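Local coordinates for protein polyhedrin (Simulium ubiquitum cypovirus, PDB 5A9A) that probably forms the crystalline matrix of the polyhedra, the occlusion bodies that enclose cypovirus particles, and binds the nucleotide UTP, at residues I108-N111 with G112-W116; S177-G181 with G182-Y186; H189-G192 with Q193-N197. All coordinates share one frame; numbering follows the deposited sequence.

From the N terminus, contact 1 comes first: residues 108-116 carry the end of strand 105-111 into the loop that leads to strand 120-124, and the chain folds back on itself there. Contact 2 closes a tight turn within 177-186, in the connection between strand 170-176 and helix 191-197. Contact 3, 189-197, comprises the two residues before helix 191-197 and the helix itself. The three lie in series, and none nests within or crosses another. Arg178 of contact 2 reaches back to contact 1, where its NH1 probably hydrogen-bonds Asn113 OD1, while Arg185 and Tyr186 pack on the start of the helix. The connection is thereby tied to the loop that follows strand 105-111 and to the helix ahead.

Contact 1: residues I108-N111 with G112-W116; sequences ISAN and GNICW
Ala110, near the end of strand 105-111, meets both Trp116 and Ile114 where the chain bends back over the strand it has just left. The apolar contacts centre on the methyl group of Ala110. Its CB lies 3.8 Å from Trp116 CH2, at the six-membered end of the indole, and 4.1 Å from Ile114 CD1. Ile114 reaches back because its chain is extended beyond CG1 (chi2 166°), which also sets CD1 3.7 Å from Asn111 O. A small residue suits position 110, since two bulky side chains of the loop close on it while Val36 and Phe175 pack nearby.

The indole also meets carbonyl oxygens. Ala110 O approaches the ring edge nearly in plane, 3.5 Å from Trp116 CH2, where the C-H bonds are weakly positive. Ile114 O stands over one face, 3.2 Å above the plane and offset toward the rim. Arg158 adds a cation-pi contact.

The polar bonds belong to Asn111, whose side chain turns back along the strand rather than into the loop. Its ND2 donates to Ser109 OG at 2.9 Å, nearly straight at 167° and close to the amide plane. Arg35 O accepts from ND2 as well, whereas OD1 takes the N-H of Cys224, and Ser109 OG is bonded to Cys224 O. The amide is thus gripped at both ends, which fixes which way round it lies.

The bend itself depends on backbone shape. Glycine suits position 112 because at its phi of 125° a CB would be jammed against Asn111 O. Asn113 then centres an inverse gamma turn closed by a weak bond from Ile114 N to Gly112 O. The loop's apolar groups thus pack on Ala110, while both ends of the buried Asn111 amide have hydrogen-bond partners.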
ATOM      1  N   ILE A 108       1.015  -3.579  21.310  1.00 16.39           N
ATOM      2  CA  ILE A 108       1.925  -3.014  20.324  1.00 16.18           C
ATOM      3  C   ILE A 108       3.323  -2.832  20.898  1.00 17.86           C
ATOM      4  O   ILE A 108       3.524  -2.083  21.857  1.00 17.48           O
ATOM      5  CB  ILE A 108       1.420  -1.665  19.789  1.00 16.32           C
ATOM      6  CG1 ILE A 108       0.012  -1.823  19.206  1.00 18.33           C
ATOM      7  CG2 ILE A 108       2.372  -1.130  18.728  1.00 15.19           C
ATOM      8  CD1 ILE A 108      -0.559  -0.548  18.626  1.00 20.84           C
ATOM      9  N   SER A 109       4.278  -3.536  20.302  1.00 15.44           N
ATOM     10  CA  SER A 109       5.679  -3.405  20.663  1.00 15.98           C
ATOM     11  C   SER A 109       6.382  -2.559  19.609  1.00 16.94           C
ATOM     12  O   SER A 109       6.583  -3.004  18.481  1.00 15.65           O
ATOM     13  CB  SER A 109       6.330  -4.786  20.748  1.00 16.48           C
ATOM     14  OG  SER A 109       7.728  -4.681  20.936  1.00 15.52           O
ATOM     15  N   ALA A 110       6.742  -1.334  19.978  1.00 16.35           N
ATOM     16  CA  ALA A 110       7.411  -0.424  19.054  1.00 16.80           C
ATOM     17  C   ALA A 110       8.881  -0.291  19.427  1.00 17.13           C
ATOM     18  O   ALA A 110       9.214   0.027  20.567  1.00 16.21           O
ATOM     19  CB  ALA A 110       6.735   0.935  19.070  1.00 19.07           C
ATOM     20  N   ASN A 111       9.760  -0.532  18.459  1.00 15.61           N
ATOM     21  CA  ASN A 111      11.188  -0.603  18.740  1.00 15.79           C
ATOM     22  C   ASN A 111      12.037   0.159  17.733  1.00 16.10           C
ATOM     23  O   ASN A 111      11.792   0.101  16.527  1.00 14.71           O
ATOM     24  CB  ASN A 111      11.638  -2.061  18.767  1.00 17.31           C
ATOM     25  CG  ASN A 111      10.774  -2.914  19.668  1.00 18.31           C
ATOM     26  OD1 ASN A 111      11.109  -3.146  20.829  1.00 18.17           O
ATOM     27  ND2 ASN A 111       9.647  -3.384  19.138  1.00 17.47           N
ATOM     28  N   GLY A 112      13.041   0.866  18.243  1.00 15.45           N
ATOM     29  CA  GLY A 112      13.981   1.578  17.401  1.00 16.15           C
ATOM     30  C   GLY A 112      14.093   3.050  17.747  1.00 17.64           C
ATOM     31  O   GLY A 112      13.547   3.521  18.749  1.00 14.64           O
ATOM     32  N   ASN A 113      14.812   3.774  16.898  1.00 15.63           N
ATOM     33  CA  ASN A 113      15.034   5.200  17.068  1.00 17.64           C
ATOM     34  C   ASN A 113      13.788   5.981  16.658  1.00 19.75           C
ATOM     35  O   ASN A 113      13.743   6.579  15.582  1.00 15.79           O
ATOM     36  CB  ASN A 113      16.231   5.619  16.215  1.00 16.89           C
ATOM     37  CG  ASN A 113      16.614   7.063  16.412  1.00 18.44           C
ATOM     38  OD1 ASN A 113      16.390   7.641  17.477  1.00 17.59           O
ATOM     39  ND2 ASN A 113      17.209   7.658  15.383  1.00 18.06           N
ATOM     40  N   ILE A 114      12.782   5.965  17.529  1.00 17.98           N
ATOM     41  CA  ILE A 114      11.466   6.507  17.212  1.00 18.16           C
ATOM     42  C   ILE A 114      11.203   7.836  17.920  1.00 18.78           C
ATOM     43  O   ILE A 114      11.504   7.993  19.105  1.00 16.87           O
ATOM     44  CB  ILE A 114      10.366   5.495  17.603  1.00 19.95           C
ATOM     45  CG1 ILE A 114      10.474   4.250  16.718  1.00 15.62           C
ATOM     46  CG2 ILE A 114       8.983   6.123  17.486  1.00 18.36           C
ATOM     47  CD1 ILE A 114       9.673   3.064  17.212  1.00 16.26           C
ATOM     48  N   CYS A 115      10.643   8.791  17.182  1.00 18.45           N
ATOM     49  CA  CYS A 115      10.258  10.075  17.757  1.00 19.99           C
ATOM     50  C   CYS A 115       8.959   9.900  18.531  1.00 20.29           C
ATOM     51  O   CYS A 115       7.868  10.077  17.986  1.00 17.61           O
ATOM     52  CB  CYS A 115      10.075  11.126  16.661  1.00 22.04           C
ATOM     53  SG  CYS A 115       9.707  12.785  17.286  1.00 21.24           S
ATOM     54  N   TRP A 116       9.086   9.553  19.807  1.00 19.69           N
ATOM     55  CA  TRP A 116       7.938   9.180  20.620  1.00 20.70           C
ATOM     56  C   TRP A 116       6.922  10.310  20.719  1.00 19.41           C
ATOM     57  O   TRP A 116       5.721  10.066  20.822  1.00 18.15           O
ATOM     58  CB  TRP A 116       8.414   8.742  22.006  1.00 20.81           C
ATOM     59  CG  TRP A 116       9.304   7.549  21.929  1.00 20.17           C
ATOM     60  CD1 TRP A 116      10.647   7.503  22.170  1.00 21.41           C
ATOM     61  CD2 TRP A 116       8.917   6.224  21.553  1.00 18.82           C
ATOM     62  NE1 TRP A 116      11.117   6.226  21.975  1.00 19.82           N
ATOM     63  CE2 TRP A 116      10.073   5.422  21.594  1.00 18.87           C
ATOM     64  CE3 TRP A 116       7.699   5.637  21.187  1.00 18.79           C
ATOM     65  CZ2 TRP A 116      10.050   4.058  21.293  1.00 18.85           C
ATOM     66  CZ3 TRP A 116       7.677   4.287  20.878  1.00 18.93           C
ATOM     67  CH2 TRP A 116       8.846   3.510  20.937  1.00 19.99           C
TER

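Contact 2: residues S177-G181 with G182-Y186; sequences SRMSG and GDNRY
Met179 reaches across to the returning limb of the chain: CG lies beside the backbone N, a bend at chi2 (-59°) brings SD to Arg185, and an extended chi3 (168°) sends CE on to Tyr186. Met179 CB lies 3.3 Å from Asp183 O. SD receives a weak hydrogen bond from Arg185 N, 3.5 Å long, and lies 3.7 Å from Arg185 CB. CE comes to 3.4 Å from Tyr186 CE2, obliquely to the ring, and the two side chains cross at about a right angle. A flexible, polarisable thioether suits this place because it can meet an amide N-H and a ring at once.

From Ser180 to Asp183 the chain makes a type II' beta turn, in which Asp183 N donates to Ser180 O at 3.0 Å. Gly181, with its positive phi, fits the second position of such a turn. A water accepts from Ser180 N at 2.9 Å and donates to Asp183 O, joining the turn's two ends. Further on, Asn184 OD1 accepts from Tyr186 N at 3.0 Å in an Asx turn.

Arg185 runs on past the sulfur to a salt bridge between NH2 and Asp31. Backbone and water bonds thus hold the turn, and one thioether bridges its limbs, while Tyr186 OH weakly hydrogen-bonds Gln196 of a neighbouring subunit.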
ATOM      1  N   SER A 177      10.617   7.951  12.578  1.00 17.76           N
ATOM      2  CA  SER A 177      12.000   7.982  13.047  1.00 19.63           C
ATOM      3  C   SER A 177      12.348   9.330  13.667  1.00 18.39           C
ATOM      4  O   SER A 177      11.764  10.356  13.311  1.00 17.17           O
ATOM      5  CB  SER A 177      12.967   7.728  11.884  1.00 19.07           C
ATOM      6  OG  SER A 177      12.560   6.634  11.082  1.00 26.40           O
ATOM      7  N   ARG A 178      13.299   9.321  14.596  1.00 17.90           N
ATOM      8  CA  ARG A 178      13.953  10.548  15.025  1.00 18.51           C
ATOM      9  C   ARG A 178      14.909  10.980  13.926  1.00 21.17           C
ATOM     10  O   ARG A 178      15.441  10.142  13.195  1.00 19.12           O
ATOM     11  CB  ARG A 178      14.769  10.328  16.299  1.00 22.56           C
ATOM     12  CG  ARG A 178      13.983  10.215  17.588  1.00 21.41           C
ATOM     13  CD  ARG A 178      14.945  10.332  18.764  1.00 26.05           C
ATOM     14  NE  ARG A 178      14.346   9.979  20.048  1.00 26.19           N
ATOM     15  CZ  ARG A 178      14.352   8.754  20.570  1.00 25.92           C
ATOM     16  NH1 ARG A 178      14.910   7.747  19.913  1.00 20.64           N
ATOM     17  NH2 ARG A 178      13.794   8.539  21.754  1.00 21.41           N
ATOM     18  N   MET A 179      15.133  12.284  13.814  1.00 19.76           N
ATOM     19  CA  MET A 179      16.157  12.802  12.919  1.00 21.18           C
ATOM     20  C   MET A 179      17.497  12.833  13.634  1.00 21.46           C
ATOM     21  O   MET A 179      17.570  12.630  14.847  1.00 19.41           O
ATOM     22  CB  MET A 179      15.797  14.213  12.455  1.00 19.14           C
ATOM     23  CG  MET A 179      14.585  14.263  11.546  1.00 19.32           C
ATOM     24  SD  MET A 179      14.819  13.260  10.068  1.00 16.69           S
ATOM     25  CE  MET A 179      13.154  13.237   9.413  1.00 20.71           C
ATOM     26  N   SER A 180      18.558  13.082  12.872  1.00 20.34           N
ATOM     27  CA  SER A 180      19.876  13.291  13.447  1.00 23.55           C
ATOM     28  C   SER A 180      19.958  14.731  13.926  1.00 22.43           C
ATOM     29  O   SER A 180      20.108  15.649  13.121  1.00 19.85           O
ATOM     30  CB  SER A 180      20.958  13.013  12.401  1.00 26.12           C
ATOM     31  OG  SER A 180      22.250  13.175  12.951  1.00 25.69           O
ATOM     32  N   GLY A 181      19.843  14.926  15.235  1.00 22.40           N
ATOM     33  CA  GLY A 181      19.805  16.261  15.803  1.00 22.17           C
ATOM     34  C   GLY A 181      18.724  17.099  15.149  1.00 21.04           C
ATOM     35  O   GLY A 181      17.569  16.678  15.058  1.00 19.26           O
ATOM     36  N   GLY A 182      19.100  18.286  14.685  1.00 18.13           N
ATOM     37  CA  GLY A 182      18.158  19.194  14.054  1.00 18.23           C
ATOM     38  C   GLY A 182      18.161  19.129  12.536  1.00 19.25           C
ATOM     39  O   GLY A 182      17.740  20.077  11.871  1.00 17.29           O
ATOM     40  N   ASP A 183      18.635  18.019  11.979  1.00 17.88           N
ATOM     41  CA  ASP A 183      18.632  17.853  10.530  1.00 18.49           C
ATOM     42  C   ASP A 183      17.335  17.207  10.061  1.00 17.14           C
ATOM     43  O   ASP A 183      17.187  15.986  10.103  1.00 17.24           O
ATOM     44  CB  ASP A 183      19.816  17.007  10.067  1.00 17.65           C
ATOM     45  CG  ASP A 183      19.908  16.917   8.550  1.00 19.27           C
ATOM     46  OD1 ASP A 183      18.978  17.388   7.864  1.00 18.42           O
ATOM     47  OD2 ASP A 183      20.910  16.377   8.037  1.00 21.14           O
ATOM     48  N   ASN A 184      16.401  18.032   9.607  1.00 16.83           N
ATOM     49  CA  ASN A 184      15.146  17.536   9.066  1.00 16.83           C
ATOM     50  C   ASN A 184      15.366  16.946   7.682  1.00 16.84           C
ATOM     51  O   ASN A 184      15.621  17.675   6.725  1.00 16.36           O
ATOM     52  CB  ASN A 184      14.123  18.666   8.985  1.00 16.34           C
ATOM     53  CG  ASN A 184      12.772  18.191   8.500  1.00 17.63           C
ATOM     54  OD1 ASN A 184      12.525  16.989   8.396  1.00 16.72           O
ATOM     55  ND2 ASN A 184      11.882  19.136   8.208  1.00 17.40           N
ATOM     56  N   ARG A 185      15.267  15.625   7.574  1.00 16.08           N
ATOM     57  CA  ARG A 185      15.497  14.957   6.296  1.00 16.12           C
ATOM     58  C   ARG A 185      14.314  15.116   5.343  1.00 16.86           C
ATOM     59  O   ARG A 185      14.337  14.609   4.223  1.00 18.45           O
ATOM     60  CB  ARG A 185      15.833  13.481   6.510  1.00 16.11           C
ATOM     61  CG  ARG A 185      17.277  13.264   6.939  1.00 16.83           C
ATOM     62  CD  ARG A 185      17.557  11.811   7.272  1.00 18.51           C
ATOM     63  NE  ARG A 185      17.521  10.953   6.092  1.00 15.65           N
ATOM     64  CZ  ARG A 185      17.411   9.628   6.139  1.00 19.84           C
ATOM     65  NH1 ARG A 185      17.304   9.008   7.308  1.00 18.30           N
ATOM     66  NH2 ARG A 185      17.389   8.923   5.014  1.00 17.20           N
ATOM     67  N   TYR A 186      13.286  15.830   5.787  1.00 17.23           N
ATOM     68  CA  TYR A 186      12.204  16.218   4.891  1.00 17.35           C
ATOM     69  C   TYR A 186      12.538  17.544   4.227  1.00 19.22           C
ATOM     70  O   TYR A 186      11.702  18.149   3.559  1.00 18.37           O
ATOM     71  CB  TYR A 186      10.876  16.262   5.640  1.00 16.63           C
ATOM     72  CG  TYR A 186      10.427  14.875   6.000  1.00 16.85           C
ATOM     73  CD1 TYR A 186       9.837  14.056   5.048  1.00 15.51           C
ATOM     74  CD2 TYR A 186      10.632  14.362   7.275  1.00 16.17           C
ATOM     75  CE1 TYR A 186       9.444  12.774   5.356  1.00 14.05           C
ATOM     76  CE2 TYR A 186      10.236  13.079   7.595  1.00 17.74           C
ATOM     77  CZ  TYR A 186       9.648  12.290   6.629  1.00 16.06           C
ATOM     78  OH  TYR A 186       9.254  11.011   6.941  1.00 16.91           O
TER
HETATM   79  O   HOH W   1      18.378  13.493  10.055  1.00 19.32           O

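Contact 3: residues H189-G192 with Q193-N197; sequences HSIG and QVIQN
Gly192 O accepts from Gln196 N, one helical turn later, at 3.0 Å, the donor tilted 22° from the carbonyl plane. The aliphatic part of Gln196 leans over the same oxygen, and Gln196 CG lies 3.3 Å from Gly192 O. Without a side chain, Gly192 keeps the helix surface low at a point where Tyr186 of a neighbouring subunit packs against it.

One residue earlier, Ile191 O accepts from Ile195 N at 2.9 Å with an N-H...O angle of 170°. The Ile191 side chain bears on the same residue, CG1 touching Ile195 CD1 at 3.7 Å. Ile195 is placed for this by CG1 lying anti to its carbonyl carbon (chi1 -69°), which turns the branch back toward the preceding turn. Spaced four apart, the two isoleucines form an apolar ridge that meets copies of itself: Ile191 packs on Ile191 of both other subunits, and Ile195 on Ile195 of one of them, an arrangement consistent with a threefold axis of the trimer.

These i to i+4 bonds build the short helix 191-197, with Ser190 at the N-cap. The serine side chain makes no capping bond, although Ser190 O accepts from Val194 N at 3.2 Å. A water accepts from Gln193 N, 2.9 Å from its oxygen, and donates to His189 O.

Gln193 lies on another side of the helix. Its CB rests 3.6 Å from Ser190 O, and the chain then runs outward, extended, until NE2 hydrogen-bonds Asp31, the same acidic residue that pairs with Arg185.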
ATOM      1  N   HIS A 189      17.223  18.472   0.481  1.00 18.12           N
ATOM      2  CA  HIS A 189      18.453  17.702   0.285  1.00 19.34           C
ATOM      3  C   HIS A 189      18.226  16.202   0.441  1.00 21.45           C
ATOM      4  O   HIS A 189      18.870  15.392  -0.227  1.00 20.27           O
ATOM      5  CB  HIS A 189      19.523  18.121   1.298  1.00 22.11           C
ATOM      6  CG  HIS A 189      20.134  19.459   1.021  1.00 23.12           C
ATOM      7  ND1 HIS A 189      20.109  20.044  -0.226  1.00 27.93           N
ATOM      8  CD2 HIS A 189      20.791  20.324   1.830  1.00 21.97           C
ATOM      9  CE1 HIS A 189      20.721  21.213  -0.173  1.00 24.79           C
ATOM     10  NE2 HIS A 189      21.148  21.406   1.062  1.00 25.05           N
ATOM     11  N   SER A 190      17.313  15.837   1.333  1.00 18.61           N
ATOM     12  CA  SER A 190      17.264  14.476   1.852  1.00 18.06           C
ATOM     13  C   SER A 190      15.939  13.759   1.613  1.00 17.51           C
ATOM     14  O   SER A 190      15.853  12.540   1.774  1.00 16.92           O
ATOM     15  CB  SER A 190      17.540  14.513   3.357  1.00 19.01           C
ATOM     16  OG  SER A 190      18.780  15.139   3.635  1.00 18.72           O
ATOM     17  N   ILE A 191      14.911  14.507   1.231  1.00 16.43           N
ATOM     18  CA  ILE A 191      13.548  13.986   1.250  1.00 15.63           C
ATOM     19  C   ILE A 191      13.287  12.926   0.176  1.00 15.22           C
ATOM     20  O   ILE A 191      12.559  11.965   0.420  1.00 16.11           O
ATOM     21  CB  ILE A 191      12.510  15.125   1.149  1.00 15.78           C
ATOM     22  CG1 ILE A 191      11.105  14.584   1.424  1.00 15.75           C
ATOM     23  CG2 ILE A 191      12.591  15.816  -0.208  1.00 17.01           C
ATOM     24  CD1 ILE A 191      10.054  15.661   1.514  1.00 16.01           C
ATOM     25  N   GLY A 192      13.879  13.092  -1.001  1.00 14.45           N
ATOM     26  CA  GLY A 192      13.743  12.097  -2.053  1.00 15.52           C
ATOM     27  C   GLY A 192      14.121  10.711  -1.550  1.00 16.53           C
ATOM     28  O   GLY A 192      13.410   9.730  -1.769  1.00 15.50           O
ATOM     29  N   GLN A 193      15.252  10.640  -0.860  1.00 16.48           N
ATOM     30  CA  GLN A 193      15.746   9.380  -0.319  1.00 16.99           C
ATOM     31  C   GLN A 193      14.816   8.825   0.761  1.00 16.47           C
ATOM     32  O   GLN A 193      14.557   7.624   0.811  1.00 16.80           O
ATOM     33  CB  GLN A 193      17.152   9.573   0.247  1.00 17.51           C
ATOM     34  CG  GLN A 193      17.678   8.383   1.035  1.00 19.31           C
ATOM     35  CD  GLN A 193      19.090   8.605   1.533  1.00 20.15           C
ATOM     36  OE1 GLN A 193      19.850   9.381   0.950  1.00 18.44           O
ATOM     37  NE2 GLN A 193      19.449   7.931   2.622  1.00 18.39           N
ATOM     38  N   VAL A 194      14.319   9.700   1.629  1.00 14.71           N
ATOM     39  CA  VAL A 194      13.402   9.275   2.682  1.00 15.60           C
ATOM     40  C   VAL A 194      12.154   8.635   2.074  1.00 15.16           C
ATOM     41  O   VAL A 194      11.746   7.547   2.475  1.00 14.43           O
ATOM     42  CB  VAL A 194      12.982  10.453   3.584  1.00 17.17           C
ATOM     43  CG1 VAL A 194      11.841  10.038   4.509  1.00 19.12           C
ATOM     44  CG2 VAL A 194      14.167  10.956   4.395  1.00 14.45           C
ATOM     45  N   ILE A 195      11.560   9.312   1.095  1.00 14.21           N
ATOM     46  CA  ILE A 195      10.332   8.835   0.466  1.00 14.58           C
ATOM     47  C   ILE A 195      10.536   7.496  -0.241  1.00 16.71           C
ATOM     48  O   ILE A 195       9.736   6.576  -0.074  1.00 15.76           O
ATOM     49  CB  ILE A 195       9.791   9.860  -0.547  1.00 14.17           C
ATOM     50  CG1 ILE A 195       9.279  11.101   0.186  1.00 13.96           C
ATOM     51  CG2 ILE A 195       8.675   9.246  -1.381  1.00 15.68           C
ATOM     52  CD1 ILE A 195       9.049  12.297  -0.712  1.00 15.07           C
ATOM     53  N   GLN A 196      11.606   7.390  -1.023  1.00 14.97           N
ATOM     54  CA  GLN A 196      11.841   6.202  -1.833  1.00 15.91           C
ATOM     55  C   GLN A 196      12.372   5.035  -1.004  1.00 16.19           C
ATOM     56  O   GLN A 196      12.223   3.879  -1.391  1.00 17.02           O
ATOM     57  CB  GLN A 196      12.809   6.522  -2.972  1.00 17.64           C
ATOM     58  CG  GLN A 196      12.257   7.513  -3.982  1.00 17.34           C
ATOM     59  CD  GLN A 196      13.203   7.759  -5.140  1.00 18.94           C
ATOM     60  OE1 GLN A 196      14.396   7.482  -5.053  1.00 22.82           O
ATOM     61  NE2 GLN A 196      12.670   8.274  -6.240  1.00 19.17           N
ATOM     62  N   ASN A 197      12.990   5.337   0.134  1.00 16.00           N
ATOM     63  CA  ASN A 197      13.511   4.294   1.012  1.00 16.00           C
ATOM     64  C   ASN A 197      12.451   3.719   1.943  1.00 15.83           C
ATOM     65  O   ASN A 197      12.602   2.606   2.446  1.00 15.30           O
ATOM     66  CB  ASN A 197      14.676   4.822   1.852  1.00 18.44           C
ATOM     67  CG  ASN A 197      16.019   4.648   1.168  1.00 16.48           C
ATOM     68  OD1 ASN A 197      16.092   4.264   0.002  1.00 17.82           O
ATOM     69  ND2 ASN A 197      17.090   4.928   1.898  1.00 18.71           N
TER
HETATM   70  O   HOH W   2      17.324  12.665  -1.180  1.00 15.66           O